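Local coordinates for protein DyP (Bjerkandera adusta, PDB 3VXJ) that binds heme b and probably uses hydrogen peroxide to oxidise dyes and phenolic compounds, as a dye-decolorizing peroxidase, at residues F29-A34 / Q77-T82; P176-W181 / A190-G195; R221-K226 / L418-K423; Y233-A238 / E251-L256. One frame throughout, in Å; residues are numbered along the deposited sequence.

Contacts 1 and 3 fall in the two ferredoxin-like domains: contact 1 in the region of the N-terminal four-stranded antiparallel sheet, contact 3 in the equivalent C-terminal sheet, where strands 216-225 and 420-430 pair beside the heme. Contact 2, a separate short parallel strand pair near a bound dimethoxyphenol, comes between them in sequence, its centre about 30 Å from that of contact 3. Contact 4 joins helix 227-236, which directly follows strand 216-225, to helix 249-261; both lie between 221-226 and 418-423, the two halves of contact 3. Contacts 3 and 4 touch through Phe-419 and Tyr-233. Contacts 1 and 4 sit on opposite sides of the chain's centre, their centres about 50 Å apart; contacts 2 and 3 reach the ligand-binding middle.

Contact 1. Residues F29-A34 / Q77-T82; sequences FQVNDA and QALGIT
Val-31, which packs on Ala-78 and Leu-79, also sets its CG2 methyl in plane at the edge of the Phe-29 ring, 4.0 Å from Phe-29 CE1. That ring meets Phe-121 with the two planes turned by about 40°, and Leu-69, Phe-71 and Ile-146 also touch it. The other methyl of Val-31 faces the helix end: with CG1 anti to the backbone N (chi1 176°), it reaches Leu-79 CD2 at 4.0 Å, and the two side chains cross at about a right angle. Behind this pair, Val-31 CB lies 4.4 Å from Ala-78 CB. The contact is part of the ferredoxin-like N-terminal domain, and it joins the end of strand 23-31, with the turn into helix 34-48, to the C-terminus of helix 73-78. Gly-80, at positive phi, is the C-prime residue of a Schellman motif, its N bonded to Gln-77 O at 3.0 Å. Asp-33 is the N-cap of helix 34-48, its OD1 held by Ser-36 N. Ala-34, the first residue of that helix, touches twice: its CB approaches Ala-78 O at 3.6 Å and Leu-79 CD2 at 4.1 Å. Phe-37 packs against both Val-31 and Leu-79, and Lys-38 NZ bonds to Leu-79 O.

Contact 2. Residues P176-W181 / A190-G195; sequences PSVTGW and AVVPPG
Ser-177 and Val-178 run parallel to Val-191 and Val-192, joined by three backbone hydrogen bonds: Ser-177 N to Ala-190 O (2.7 Å), Val-192 N to Ser-177 O (2.8 Å) and Thr-179 N to Val-192 O (3.0 Å). On one face Val-178 CG1 meets Val-192 CG2 at 3.9 Å, the side chains crossing obliquely, while Pro-176 CB touches the same CG2 methyl and Val-178 CB packs on Pro-194. This is a two-stranded parallel sheet, its strands linked by a twelve-residue connection without helix or strand. Ala-190 belongs to the 2,6-dimethoxyphenol pocket, touching the ligand and His-326. Beyond the strands Thr-179 spans both neighbours. Its OG1 lies between backbone N and carbonyl carbon (chi1 63°), which carries it to Pro-194 CD at 3.3 Å and leaves CG2 to meet Val-191 CG1 at 3.5 Å, nearly at a right angle. The Pro-194 ring also covers Thr-179 O, with CB, CG and CD each about 3.6 Å away, and that buried carbonyl has no hydrogen-bonding partner in the model.

Contact 3. Residues R221-K226 / L418-K423; sequences RHFQQK and LFVIPK. With HEM (protoporphyrin IX containing Fe), chain B.
Strands 216-225 and 420-430 pair antiparallel in the C-terminal ferredoxin-like sheet, where Phe-223, Gln-225 and Val-420 line the heme pocket. The backbones are joined by Lys-423 N to His-222 O, by a reciprocal pair between Gln-224 and Ile-421, and by Lys-226 N to Phe-419 O. Phe-223 has CG anti to the carbonyl carbon (chi1 -66°), which turns the ring toward Val-420 and the heme: its CD1 is 3.5 Å from Val-420 CG1 and its CZ 3.6 Å from the heme methyl CMC, while Arg-221 CB lies over one ring face. An alanine in place of Phe-223 would probably leave Val-420 and that methyl without their aromatic neighbour and open a gap beside the porphyrin. Pro-422 CB covers one face of the Arg-221 guanidinium. On the far face of the sheet, Lys-423 CB makes a CH-pi contact over the His-222 ring, 3.8 Å from its centroid. A water in the plane of that ring joins His-222 ND1 to Lys-423 O. The porphyrin rim thus meets Phe-223, Val-420 and the Gln-225 amide, whose NE2, 3.7 Å from heme CMB, hydrogen-bonds Glu-165; apart from it, Arg-221 is salt-bridged to Asp-103 and Tyr-334 OH is hydrogen-bonded to His-222 NE2.

Contact 4. Residues Y233-A238 / E251-L256; sequences YTLANA and EGAEFL
Leu-256 carries CG anti to its backbone N (chi1 -180°), and a chi2 of 60° then swings CD2 against the end of the other helix, 3.4 Å from Asn-237 O and 3.7 Å from Asn-237 CB. Thr-234 has OG1 between backbone N and carbonyl carbon (chi1 66°), where the hydroxyl meets Asn-231 O a turn back in its own helix, while its CB lies 3.5 Å from Ala-253 O. The Ala-253 methyl lies at the middle of the contact: it comes within 3.3 Å of Thr-234 O, and Leu-235 CD2 reaches it at 3.7 Å from another direction. Ala-238 CB packs on the backbone at Gly-252, 3.6 Å from Ala-253 N. Gly-252 has no side chain, which probably lets Ala-238 CB come close to its backbone. The contact joins the C-terminal end of helix 227-236 to helix 249-261. At that end Asn-237 ND2 bonds Tyr-233 O at 3.0 Å and stands over one face of the Tyr-233 ring. Between the segments themselves the contact is by packing, with Leu-256 and small residues such as Ala-253 and Ala-238 fitted against backbone atoms, while Gln-249 of helix 249-261 bonds Leu-235 O across the helix pair.

Contact 1. Residues F29-A34 / Q77-T82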
loop_
_atom_site.group_PDB
_atom_site.type_symbol
_atom_site.label_atom_id
_atom_site.label_comp_id
_atom_site.label_asym_id
_atom_site.label_seq_id
_atom_site.Cartn_x
_atom_site.Cartn_y
_atom_site.Cartn_z
ATOM N N PHE A 29 -12.160 -13.974 6.684
ATOM C CA PHE A 29 -13.029 -15.104 6.957
ATOM C C PHE A 29 -12.354 -16.447 6.736
ATOM O O PHE A 29 -11.311 -16.549 6.066
ATOM C CB PHE A 29 -14.327 -15.004 6.129
ATOM C CG PHE A 29 -14.119 -15.147 4.646
ATOM C CD1 PHE A 29 -14.197 -16.403 4.040
ATOM C CD2 PHE A 29 -13.821 -14.041 3.853
ATOM C CE1 PHE A 29 -13.987 -16.554 2.682
ATOM C CE2 PHE A 29 -13.623 -14.185 2.487
ATOM C CZ PHE A 29 -13.695 -15.445 1.899
ATOM N N GLN A 30 -12.970 -17.465 7.330
ATOM C CA GLN A 30 -12.702 -18.864 7.054
ATOM C C GLN A 30 -13.929 -19.464 6.394
ATOM O O GLN A 30 -15.060 -19.107 6.738
ATOM C CB GLN A 30 -12.509 -19.638 8.353
ATOM C CG GLN A 30 -11.316 -19.339 9.183
ATOM C CD GLN A 30 -11.258 -20.266 10.395
ATOM O OE1 GLN A 30 -11.528 -21.468 10.287
ATOM N NE2 GLN A 30 -10.916 -19.710 11.551
ATOM N N VAL A 31 -13.706 -20.411 5.489
ATOM C CA VAL A 31 -14.786 -21.196 4.898
ATOM C C VAL A 31 -15.080 -22.403 5.791
ATOM O O VAL A 31 -14.181 -23.179 6.096
ATOM C CB VAL A 31 -14.402 -21.691 3.482
ATOM C CG1 VAL A 31 -15.482 -22.605 2.903
ATOM C CG2 VAL A 31 -14.144 -20.523 2.541
ATOM N N ASN A 32 -16.340 -22.549 6.199
ATOM C CA ASN A 32 -16.771 -23.694 7.007
ATOM C C ASN A 32 -17.341 -24.836 6.179
ATOM O O ASN A 32 -17.237 -25.994 6.565
ATOM C CB ASN A 32 -17.822 -23.267 8.033
ATOM C CG ASN A 32 -17.306 -22.231 9.006
ATOM O OD1 ASN A 32 -16.188 -22.331 9.517
ATOM N ND2 ASN A 32 -18.130 -21.232 9.284
ATOM N N ASP A 33 -17.950 -24.499 5.045
ATOM C CA ASP A 33 -18.691 -25.454 4.228
ATOM C C ASP A 33 -18.499 -25.001 2.784
ATOM O O ASP A 33 -19.071 -23.995 2.370
ATOM C CB ASP A 33 -20.176 -25.427 4.657
ATOM C CG ASP A 33 -21.060 -26.435 3.919
ATOM O OD1 ASP A 33 -20.869 -26.707 2.718
ATOM O OD2 ASP A 33 -22.012 -26.936 4.560
ATOM N N ALA A 34 -17.676 -25.732 2.034
ATOM C CA ALA A 34 -17.346 -25.365 0.650
ATOM C C ALA A 34 -18.568 -25.302 -0.265
ATOM O O ALA A 34 -18.727 -24.347 -1.022
ATOM C CB ALA A 34 -16.291 -26.305 0.074
ATOM N N GLN A 77 -7.541 -23.844 -1.269
ATOM C CA GLN A 77 -7.502 -25.261 -0.903
ATOM C C GLN A 77 -8.811 -25.737 -0.262
ATOM O O GLN A 77 -9.305 -26.823 -0.588
ATOM C CB GLN A 77 -6.324 -25.549 0.026
ATOM C CG GLN A 77 -4.962 -25.396 -0.627
ATOM C CD GLN A 77 -3.822 -25.673 0.333
ATOM O OE1 GLN A 77 -3.997 -25.649 1.556
ATOM N NE2 GLN A 77 -2.644 -25.933 -0.218
ATOM N N ALA A 78 -9.376 -24.921 0.632
ATOM C CA ALA A 78 -10.639 -25.246 1.296
ATOM C C ALA A 78 -11.774 -25.391 0.297
ATOM O O ALA A 78 -12.743 -26.123 0.544
ATOM C CB ALA A 78 -10.984 -24.181 2.321
ATOM N N LEU A 79 -11.646 -24.686 -0.824
ATOM C CA LEU A 79 -12.650 -24.692 -1.878
ATOM C C LEU A 79 -12.334 -25.685 -2.997
ATOM O O LEU A 79 -13.021 -25.718 -4.017
ATOM C CB LEU A 79 -12.830 -23.274 -2.426
ATOM C CG LEU A 79 -13.388 -22.282 -1.395
ATOM C CD1 LEU A 79 -13.320 -20.845 -1.890
ATOM C CD2 LEU A 79 -14.828 -22.636 -1.027
ATOM N N GLY A 80 -11.291 -26.492 -2.810
ATOM C CA GLY A 80 -10.912 -27.495 -3.795
ATOM C C GLY A 80 -10.317 -26.911 -5.062
ATOM O O GLY A 80 -10.338 -27.565 -6.106
ATOM N N ILE A 81 -9.790 -25.685 -4.976
ATOM C CA ILE A 81 -9.151 -25.017 -6.107
ATOM C C ILE A 81 -7.655 -25.192 -5.894
ATOM O O ILE A 81 -7.035 -24.434 -5.153
ATOM C CB ILE A 81 -9.538 -23.510 -6.182
ATOM C CG1 ILE A 81 -11.064 -23.295 -6.112
ATOM C CG2 ILE A 81 -8.935 -22.853 -7.423
ATOM C CD1 ILE A 81 -11.887 -23.988 -7.190
ATOM N N THR A 82 -7.091 -26.210 -6.537
ATOM C CA THR A 82 -5.755 -26.689 -6.198
ATOM C C THR A 82 -4.697 -26.417 -7.273
ATOM O O THR A 82 -3.528 -26.803 -7.114
ATOM C CB THR A 82 -5.794 -28.192 -5.876
ATOM O OG1 THR A 82 -6.536 -28.859 -6.901
ATOM C CG2 THR A 82 -6.490 -28.426 -4.527
#

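Contact 2. Residues P176-W181 / A190-G195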
loop_
_atom_site.group_PDB
_atom_site.type_symbol
_atom_site.label_atom_id
_atom_site.label_comp_id
_atom_site.label_asym_id
_atom_site.label_seq_id
_atom_site.Cartn_x
_atom_site.Cartn_y
_atom_site.Cartn_z
ATOM N N PRO A 176 1.356 3.353 -10.973
ATOM C CA PRO A 176 1.624 3.038 -12.376
ATOM C C PRO A 176 0.348 3.136 -13.198
ATOM O O PRO A 176 -0.754 3.028 -12.661
ATOM C CB PRO A 176 2.124 1.587 -12.320
ATOM C CG PRO A 176 1.477 1.030 -11.087
ATOM C CD PRO A 176 1.397 2.157 -10.107
ATOM N N SER A 177 0.504 3.354 -14.496
ATOM C CA SER A 177 -0.618 3.297 -15.422
ATOM C C SER A 177 -0.397 2.094 -16.325
ATOM O O SER A 177 0.685 1.931 -16.887
ATOM C CB SER A 177 -0.674 4.576 -16.253
ATOM O OG SER A 177 -1.808 4.597 -17.097
ATOM N N VAL A 178 -1.407 1.242 -16.455
ATOM C CA VAL A 178 -1.279 0.101 -17.363
ATOM C C VAL A 178 -1.828 0.425 -18.750
ATOM O O VAL A 178 -2.804 1.174 -18.885
ATOM C CB VAL A 178 -1.934 -1.202 -16.818
ATOM C CG1 VAL A 178 -1.286 -1.621 -15.497
ATOM C CG2 VAL A 178 -3.441 -1.047 -16.670
ATOM N N THR A 179 -1.190 -0.135 -19.772
ATOM C CA THR A 179 -1.715 -0.061 -21.129
ATOM C C THR A 179 -2.869 -1.055 -21.272
ATOM O O THR A 179 -3.018 -1.964 -20.446
ATOM C CB THR A 179 -0.629 -0.361 -22.193
ATOM O OG1 THR A 179 -0.158 -1.704 -22.045
ATOM C CG2 THR A 179 0.542 0.592 -22.056
ATOM N N GLY A 180 -3.684 -0.876 -22.310
ATOM C CA GLY A 180 -4.807 -1.775 -22.576
ATOM C C GLY A 180 -6.171 -1.187 -22.265
ATOM O O GLY A 180 -7.192 -1.852 -22.445
ATOM N N TRP A 181 -6.189 0.053 -21.780
ATOM C CA TRP A 181 -7.435 0.799 -21.577
ATOM C C TRP A 181 -7.183 2.300 -21.696
ATOM O O TRP A 181 -6.033 2.745 -21.653
ATOM C CB TRP A 181 -8.105 0.433 -20.237
ATOM C CG TRP A 181 -7.423 0.944 -18.981
ATOM C CD1 TRP A 181 -6.117 0.758 -18.614
ATOM C CD2 TRP A 181 -8.033 1.684 -17.914
ATOM N NE1 TRP A 181 -5.873 1.354 -17.398
ATOM C CE2 TRP A 181 -7.031 1.928 -16.944
ATOM C CE3 TRP A 181 -9.327 2.176 -17.687
ATOM C CZ2 TRP A 181 -7.284 2.642 -15.764
ATOM C CZ3 TRP A 181 -9.577 2.887 -16.514
ATOM C CH2 TRP A 181 -8.560 3.111 -15.570
ATOM N N ALA A 190 4.616 6.240 -14.558
ATOM C CA ALA A 190 5.132 5.087 -15.294
ATOM C C ALA A 190 3.995 4.422 -16.053
ATOM O O ALA A 190 2.910 4.212 -15.508
ATOM C CB ALA A 190 5.800 4.094 -14.357
ATOM N N VAL A 191 4.246 4.122 -17.322
ATOM C CA VAL A 191 3.309 3.374 -18.142
ATOM C C VAL A 191 3.909 1.983 -18.311
ATOM O O VAL A 191 5.035 1.841 -18.792
ATOM C CB VAL A 191 3.058 4.060 -19.504
ATOM C CG1 VAL A 191 2.185 3.196 -20.383
ATOM C CG2 VAL A 191 2.411 5.431 -19.297
ATOM N N VAL A 192 3.173 0.972 -17.859
ATOM C CA VAL A 192 3.659 -0.405 -17.851
ATOM C C VAL A 192 2.681 -1.327 -18.577
ATOM O O VAL A 192 1.488 -1.015 -18.662
ATOM C CB VAL A 192 3.889 -0.924 -16.399
ATOM C CG1 VAL A 192 4.898 -0.047 -15.660
ATOM C CG2 VAL A 192 2.565 -1.031 -15.627
ATOM N N PRO A 193 3.175 -2.469 -19.097
ATOM C CA PRO A 193 2.240 -3.448 -19.648
ATOM C C PRO A 193 1.309 -3.967 -18.548
ATOM O O PRO A 193 1.704 -4.018 -17.374
ATOM C CB PRO A 193 3.138 -4.580 -20.163
ATOM C CG PRO A 193 4.501 -4.269 -19.787
ATOM C CD PRO A 193 4.576 -2.920 -19.149
ATOM N N PRO A 194 0.073 -4.347 -18.908
ATOM C CA PRO A 194 -0.912 -4.664 -17.874
ATOM C C PRO A 194 -0.530 -5.831 -16.968
ATOM O O PRO A 194 -0.946 -5.859 -15.813
ATOM C CB PRO A 194 -2.185 -4.977 -18.670
ATOM C CG PRO A 194 -1.733 -5.254 -20.064
ATOM C CD PRO A 194 -0.491 -4.451 -20.265
ATOM N N GLY A 195 0.287 -6.748 -17.475
ATOM C CA GLY A 195 0.733 -7.918 -16.718
ATOM C C GLY A 195 1.693 -7.650 -15.573
ATOM O O GLY A 195 2.043 -8.567 -14.848
#

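Contact 3. Residues R221-K226 / L418-K423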
loop_
_atom_site.group_PDB
_atom_site.type_symbol
_atom_site.label_atom_id
_atom_site.label_comp_id
_atom_site.label_asym_id
_atom_site.label_seq_id
_atom_site.Cartn_x
_atom_site.Cartn_y
_atom_site.Cartn_z
ATOM N N ARG A 221 -1.049 -5.514 4.643
ATOM C CA ARG A 221 -0.279 -5.317 5.876
ATOM C C ARG A 221 -1.056 -4.452 6.849
ATOM O O ARG A 221 -1.527 -3.372 6.486
ATOM C CB ARG A 221 1.061 -4.646 5.592
ATOM C CG ARG A 221 1.938 -5.367 4.568
ATOM C CD ARG A 221 2.741 -6.499 5.184
ATOM N NE ARG A 221 3.982 -6.010 5.778
ATOM C CZ ARG A 221 4.677 -6.637 6.731
ATOM N NH1 ARG A 221 4.245 -7.771 7.273
ATOM N NH2 ARG A 221 5.810 -6.098 7.172
ATOM N N HIS A 222 -1.205 -4.929 8.082
ATOM C CA HIS A 222 -1.798 -4.111 9.120
ATOM C C HIS A 222 -0.668 -3.422 9.875
ATOM O O HIS A 222 0.075 -4.079 10.610
ATOM C CB HIS A 222 -2.631 -4.986 10.059
ATOM C CG HIS A 222 -3.096 -4.284 11.292
ATOM N ND1 HIS A 222 -3.552 -4.959 12.405
ATOM C CD2 HIS A 222 -3.172 -2.965 11.596
ATOM C CE1 HIS A 222 -3.877 -4.087 13.341
ATOM N NE2 HIS A 222 -3.642 -2.871 12.882
ATOM N N PHE A 223 -0.503 -2.115 9.664
ATOM C CA PHE A 223 0.565 -1.367 10.339
ATOM C C PHE A 223 -0.026 -0.506 11.435
ATOM O O PHE A 223 -0.984 0.228 11.194
ATOM C CB PHE A 223 1.276 -0.406 9.382
ATOM C CG PHE A 223 2.046 -1.071 8.285
ATOM C CD1 PHE A 223 3.065 -1.980 8.573
ATOM C CD2 PHE A 223 1.792 -0.728 6.962
ATOM C CE1 PHE A 223 3.795 -2.567 7.539
ATOM C CE2 PHE A 223 2.515 -1.302 5.919
ATOM C CZ PHE A 223 3.530 -2.222 6.208
ATOM N N GLN A 224 0.546 -0.578 12.631
ATOM C CA GLN A 224 0.257 0.404 13.666
ATOM C C GLN A 224 1.312 1.502 13.580
ATOM O O GLN A 224 2.500 1.205 13.484
ATOM C CB GLN A 224 0.270 -0.261 15.042
ATOM C CG GLN A 224 -0.086 0.676 16.174
ATOM C CD GLN A 224 -0.406 -0.038 17.464
ATOM O OE1 GLN A 224 -0.564 -1.262 17.500
ATOM N NE2 GLN A 224 -0.523 0.731 18.537
ATOM N N GLN A 225 0.886 2.760 13.644
ATOM C CA GLN A 225 1.814 3.893 13.579
ATOM C C GLN A 225 1.968 4.602 14.920
ATOM O O GLN A 225 0.996 4.757 15.683
ATOM C CB GLN A 225 1.379 4.887 12.495
ATOM C CG GLN A 225 1.604 4.355 11.063
ATOM C CD GLN A 225 0.959 5.204 9.989
ATOM O OE1 GLN A 225 -0.078 4.843 9.451
ATOM N NE2 GLN A 225 1.581 6.326 9.660
ATOM N N LYS A 226 3.203 5.020 15.188
ATOM C CA LYS A 226 3.563 5.734 16.405
ATOM C C LYS A 226 3.762 7.213 16.088
ATOM O O LYS A 226 4.882 7.669 15.815
ATOM C CB LYS A 226 4.829 5.123 16.998
ATOM C CG LYS A 226 4.752 3.614 17.236
ATOM C CD LYS A 226 3.741 3.216 18.288
ATOM C CE LYS A 226 3.948 1.776 18.725
ATOM N NZ LYS A 226 2.974 1.372 19.774
ATOM N N LEU A 418 11.778 2.657 15.059
ATOM C CA LEU A 418 10.713 2.184 14.179
ATOM C C LEU A 418 9.376 2.789 14.606
ATOM O O LEU A 418 8.943 2.617 15.748
ATOM C CB LEU A 418 10.649 0.654 14.168
ATOM C CG LEU A 418 9.733 -0.018 13.130
ATOM C CD1 LEU A 418 10.042 0.363 11.679
ATOM C CD2 LEU A 418 9.761 -1.541 13.295
ATOM N N PHE A 419 8.736 3.518 13.693
ATOM C CA PHE A 419 7.453 4.164 13.973
ATOM C C PHE A 419 6.275 3.444 13.316
ATOM O O PHE A 419 5.118 3.869 13.460
ATOM C CB PHE A 419 7.462 5.619 13.501
ATOM C CG PHE A 419 8.589 6.439 14.050
ATOM C CD1 PHE A 419 8.706 6.657 15.419
ATOM C CD2 PHE A 419 9.509 7.021 13.196
ATOM C CE1 PHE A 419 9.753 7.432 15.933
ATOM C CE2 PHE A 419 10.562 7.799 13.699
ATOM C CZ PHE A 419 10.678 7.999 15.063
ATOM N N VAL A 420 6.582 2.375 12.588
ATOM C CA VAL A 420 5.595 1.600 11.848
ATOM C C VAL A 420 5.764 0.146 12.261
ATOM O O VAL A 420 6.807 -0.456 12.022
ATOM C CB VAL A 420 5.783 1.740 10.316
ATOM C CG1 VAL A 420 4.795 0.848 9.576
ATOM C CG2 VAL A 420 5.614 3.202 9.878
ATOM N N ILE A 421 4.743 -0.411 12.901
ATOM C CA ILE A 421 4.831 -1.739 13.490
ATOM C C ILE A 421 3.900 -2.696 12.747
ATOM O O ILE A 421 2.683 -2.506 12.772
ATOM C CB ILE A 421 4.406 -1.713 14.975
ATOM C CG1 ILE A 421 5.139 -0.606 15.754
ATOM C CG2 ILE A 421 4.610 -3.081 15.626
ATOM C CD1 ILE A 421 6.648 -0.790 15.883
ATOM N N PRO A 422 4.455 -3.715 12.066
ATOM C CA PRO A 422 3.573 -4.708 11.441
ATOM C C PRO A 422 2.873 -5.559 12.497
ATOM O O PRO A 422 3.527 -6.155 13.365
ATOM C CB PRO A 422 4.539 -5.560 10.596
ATOM C CG PRO A 422 5.791 -4.712 10.451
ATOM C CD PRO A 422 5.877 -3.951 11.743
ATOM N N LYS A 423 1.543 -5.597 12.425
ATOM C CA LYS A 423 0.716 -6.342 13.380
ATOM C C LYS A 423 0.109 -7.594 12.758
ATOM O O LYS A 423 -0.597 -8.343 13.431
ATOM C CB LYS A 423 -0.408 -5.456 13.924
ATOM C CG LYS A 423 0.058 -4.190 14.648
ATOM C CD LYS A 423 0.942 -4.482 15.860
ATOM C CE LYS A 423 0.149 -5.133 17.000
ATOM N NZ LYS A 423 1.061 -5.551 18.098
HETATM C CHA HEM B . 4.457 6.261 -1.524
HETATM C CHB HEM B . 3.314 6.455 3.169
HETATM C CHC HEM B . 4.278 1.740 3.645
HETATM C CHD HEM B . 5.393 1.510 -1.053
HETATM C C1A HEM B . 4.098 6.731 -0.291
HETATM C C2A HEM B . 3.801 8.109 0.028
HETATM C C3A HEM B . 3.494 8.159 1.337
HETATM C C4A HEM B . 3.559 6.816 1.864
HETATM C CMA HEM B . 3.101 9.401 2.160
HETATM C CAA HEM B . 3.907 9.286 -0.968
HETATM C CBA HEM B . 2.642 9.570 -1.780
HETATM C CGA HEM B . 2.358 8.548 -2.856
HETATM O O1A HEM B . 3.079 8.484 -3.874
HETATM O O2A HEM B . 1.356 7.796 -2.699
HETATM C C1B HEM B . 3.459 5.193 3.711
HETATM C C2B HEM B . 3.205 4.830 5.088
HETATM C C3B HEM B . 3.469 3.516 5.220
HETATM C C4B HEM B . 3.882 3.024 3.923
HETATM C CMB HEM B . 2.738 5.826 6.173
HETATM C CAB HEM B . 3.341 2.630 6.477
HETATM C CBB HEM B . 2.525 2.942 7.487
HETATM C C1C HEM B . 4.708 1.283 2.425
HETATM C C2C HEM B . 5.186 -0.057 2.143
HETATM C C3C HEM B . 5.511 -0.118 0.842
HETATM C C4C HEM B . 5.237 1.183 0.270
HETATM C CMC HEM B . 5.271 -1.184 3.190
HETATM C CAC HEM B . 6.059 -1.318 0.026
HETATM C CBC HEM B . 6.931 -2.189 0.552
HETATM C C1D HEM B . 5.176 2.745 -1.608
HETATM C C2D HEM B . 5.253 3.008 -3.024
HETATM C C3D HEM B . 4.978 4.472 -3.167
HETATM C C4D HEM B . 4.751 4.961 -1.830
HETATM C CMD HEM B . 5.567 2.047 -4.183
HETATM C CAD HEM B . 4.977 5.234 -4.501
HETATM C CBD HEM B . 6.429 5.557 -4.842
HETATM C CGD HEM B . 6.543 6.268 -6.164
HETATM O O1D HEM B . 7.202 7.342 -6.196
HETATM O O2D HEM B . 5.992 5.777 -7.175
HETATM N NA HEM B . 3.964 5.983 0.852
HETATM N NB HEM B . 3.907 4.072 3.024
HETATM N NC HEM B . 4.791 2.018 1.266
HETATM N ND HEM B . 4.845 3.914 -0.927
HETATM FE FE HEM B . 4.443 4.008 1.077
HETATM O O HOH W 1 -3.352 -7.634 12.823
HETATM O O HOH W 2 2.533 3.675 0.615
#

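Contact 4. Residues Y233-A238 / E251-L256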
loop_
_atom_site.group_PDB
_atom_site.type_symbol
_atom_site.label_atom_id
_atom_site.label_comp_id
_atom_site.label_asym_id
_atom_site.label_seq_id
_atom_site.Cartn_x
_atom_site.Cartn_y
_atom_site.Cartn_z
ATOM N N TYR A 233 10.500 12.751 17.456
ATOM C CA TYR A 233 11.780 12.461 16.821
ATOM C C TYR A 233 12.186 13.568 15.847
ATOM O O TYR A 233 13.346 13.975 15.825
ATOM C CB TYR A 233 11.761 11.110 16.093
ATOM C CG TYR A 233 13.097 10.786 15.463
ATOM C CD1 TYR A 233 14.126 10.222 16.214
ATOM C CD2 TYR A 233 13.343 11.072 14.120
ATOM C CE1 TYR A 233 15.368 9.940 15.636
ATOM C CE2 TYR A 233 14.576 10.797 13.541
ATOM C CZ TYR A 233 15.582 10.232 14.298
ATOM O OH TYR A 233 16.799 9.964 13.711
ATOM N N THR A 234 11.242 14.051 15.041
ATOM C CA THR A 234 11.570 15.101 14.073
ATOM C C THR A 234 11.879 16.429 14.763
ATOM O O THR A 234 12.719 17.186 14.290
ATOM C CB THR A 234 10.491 15.305 12.981
ATOM O OG1 THR A 234 9.294 15.811 13.572
ATOM C CG2 THR A 234 10.189 14.003 12.212
ATOM N N LEU A 235 11.208 16.710 15.876
ATOM C CA LEU A 235 11.527 17.898 16.661
ATOM C C LEU A 235 12.911 17.795 17.307
ATOM O O LEU A 235 13.686 18.754 17.264
ATOM C CB LEU A 235 10.439 18.163 17.704
ATOM C CG LEU A 235 9.126 18.693 17.113
ATOM C CD1 LEU A 235 7.993 18.491 18.097
ATOM C CD2 LEU A 235 9.271 20.171 16.750
ATOM N N ALA A 236 13.230 16.633 17.881
ATOM C CA ALA A 236 14.527 16.416 18.535
ATOM C C ALA A 236 15.701 16.451 17.560
ATOM O O ALA A 236 16.828 16.783 17.941
ATOM C CB ALA A 236 14.518 15.102 19.303
ATOM N N ASN A 237 15.430 16.118 16.301
ATOM C CA ASN A 237 16.469 16.006 15.279
ATOM C C ASN A 237 16.286 17.006 14.143
ATOM O O ASN A 237 16.802 16.825 13.034
ATOM C CB ASN A 237 16.538 14.567 14.775
ATOM C CG ASN A 237 17.019 13.621 15.844
ATOM O OD1 ASN A 237 18.221 13.521 16.098
ATOM N ND2 ASN A 237 16.089 12.947 16.503
ATOM N N ALA A 238 15.539 18.065 14.438
ATOM C CA ALA A 238 15.196 19.088 13.456
ATOM C C ALA A 238 16.429 19.547 12.704
ATOM O O ALA A 238 17.482 19.780 13.294
ATOM C CB ALA A 238 14.532 20.269 14.141
ATOM N N GLU A 251 10.219 24.451 11.526
ATOM C CA GLU A 251 10.535 24.291 10.105
ATOM C C GLU A 251 11.487 23.123 9.879
ATOM O O GLU A 251 11.343 22.367 8.912
ATOM C CB GLU A 251 11.153 25.575 9.534
ATOM C CG GLU A 251 10.148 26.689 9.322
ATOM C CD GLU A 251 10.791 28.039 9.074
ATOM O OE1 GLU A 251 12.024 28.189 9.245
ATOM O OE2 GLU A 251 10.042 28.971 8.697
ATOM N N GLY A 252 12.480 23.000 10.755
ATOM C CA GLY A 252 13.494 21.959 10.620
ATOM C C GLY A 252 12.930 20.573 10.865
ATOM O O GLY A 252 13.407 19.595 10.279
ATOM N N ALA A 253 11.917 20.492 11.728
ATOM C CA ALA A 253 11.231 19.233 12.019
ATOM C C ALA A 253 10.354 18.813 10.852
ATOM O O ALA A 253 10.373 17.643 10.446
ATOM C CB ALA A 253 10.394 19.360 13.300
ATOM N N GLU A 254 9.605 19.769 10.299
ATOM C CA GLU A 254 8.795 19.520 9.108
ATOM C C GLU A 254 9.697 19.102 7.956
ATOM O O GLU A 254 9.389 18.153 7.231
ATOM C CB GLU A 254 7.992 20.759 8.704
ATOM C CG GLU A 254 6.932 21.222 9.715
ATOM C CD GLU A 254 5.804 20.219 10.026
ATOM O OE1 GLU A 254 5.685 19.129 9.406
ATOM O OE2 GLU A 254 5.011 20.548 10.940
ATOM N N PHE A 255 10.824 19.794 7.800
ATOM C CA PHE A 255 11.776 19.463 6.743
ATOM C C PHE A 255 12.344 18.059 6.928
ATOM O O PHE A 255 12.403 17.290 5.966
ATOM C CB PHE A 255 12.890 20.511 6.698
ATOM C CG PHE A 255 13.859 20.352 5.550
ATOM C CD1 PHE A 255 13.422 20.218 4.228
ATOM C CD2 PHE A 255 15.225 20.380 5.795
ATOM C CE1 PHE A 255 14.340 20.098 3.183
ATOM C CE2 PHE A 255 16.144 20.268 4.750
ATOM C CZ PHE A 255 15.701 20.127 3.444
ATOM N N LEU A 256 12.719 17.699 8.158
ATOM C CA LEU A 256 13.204 16.342 8.403
ATOM C C LEU A 256 12.158 15.285 8.004
ATOM O O LEU A 256 12.508 14.281 7.361
ATOM C CB LEU A 256 13.664 16.168 9.859
ATOM C CG LEU A 256 14.200 14.778 10.208
ATOM C CD1 LEU A 256 15.407 14.399 9.367
ATOM C CD2 LEU A 256 14.558 14.734 11.674
#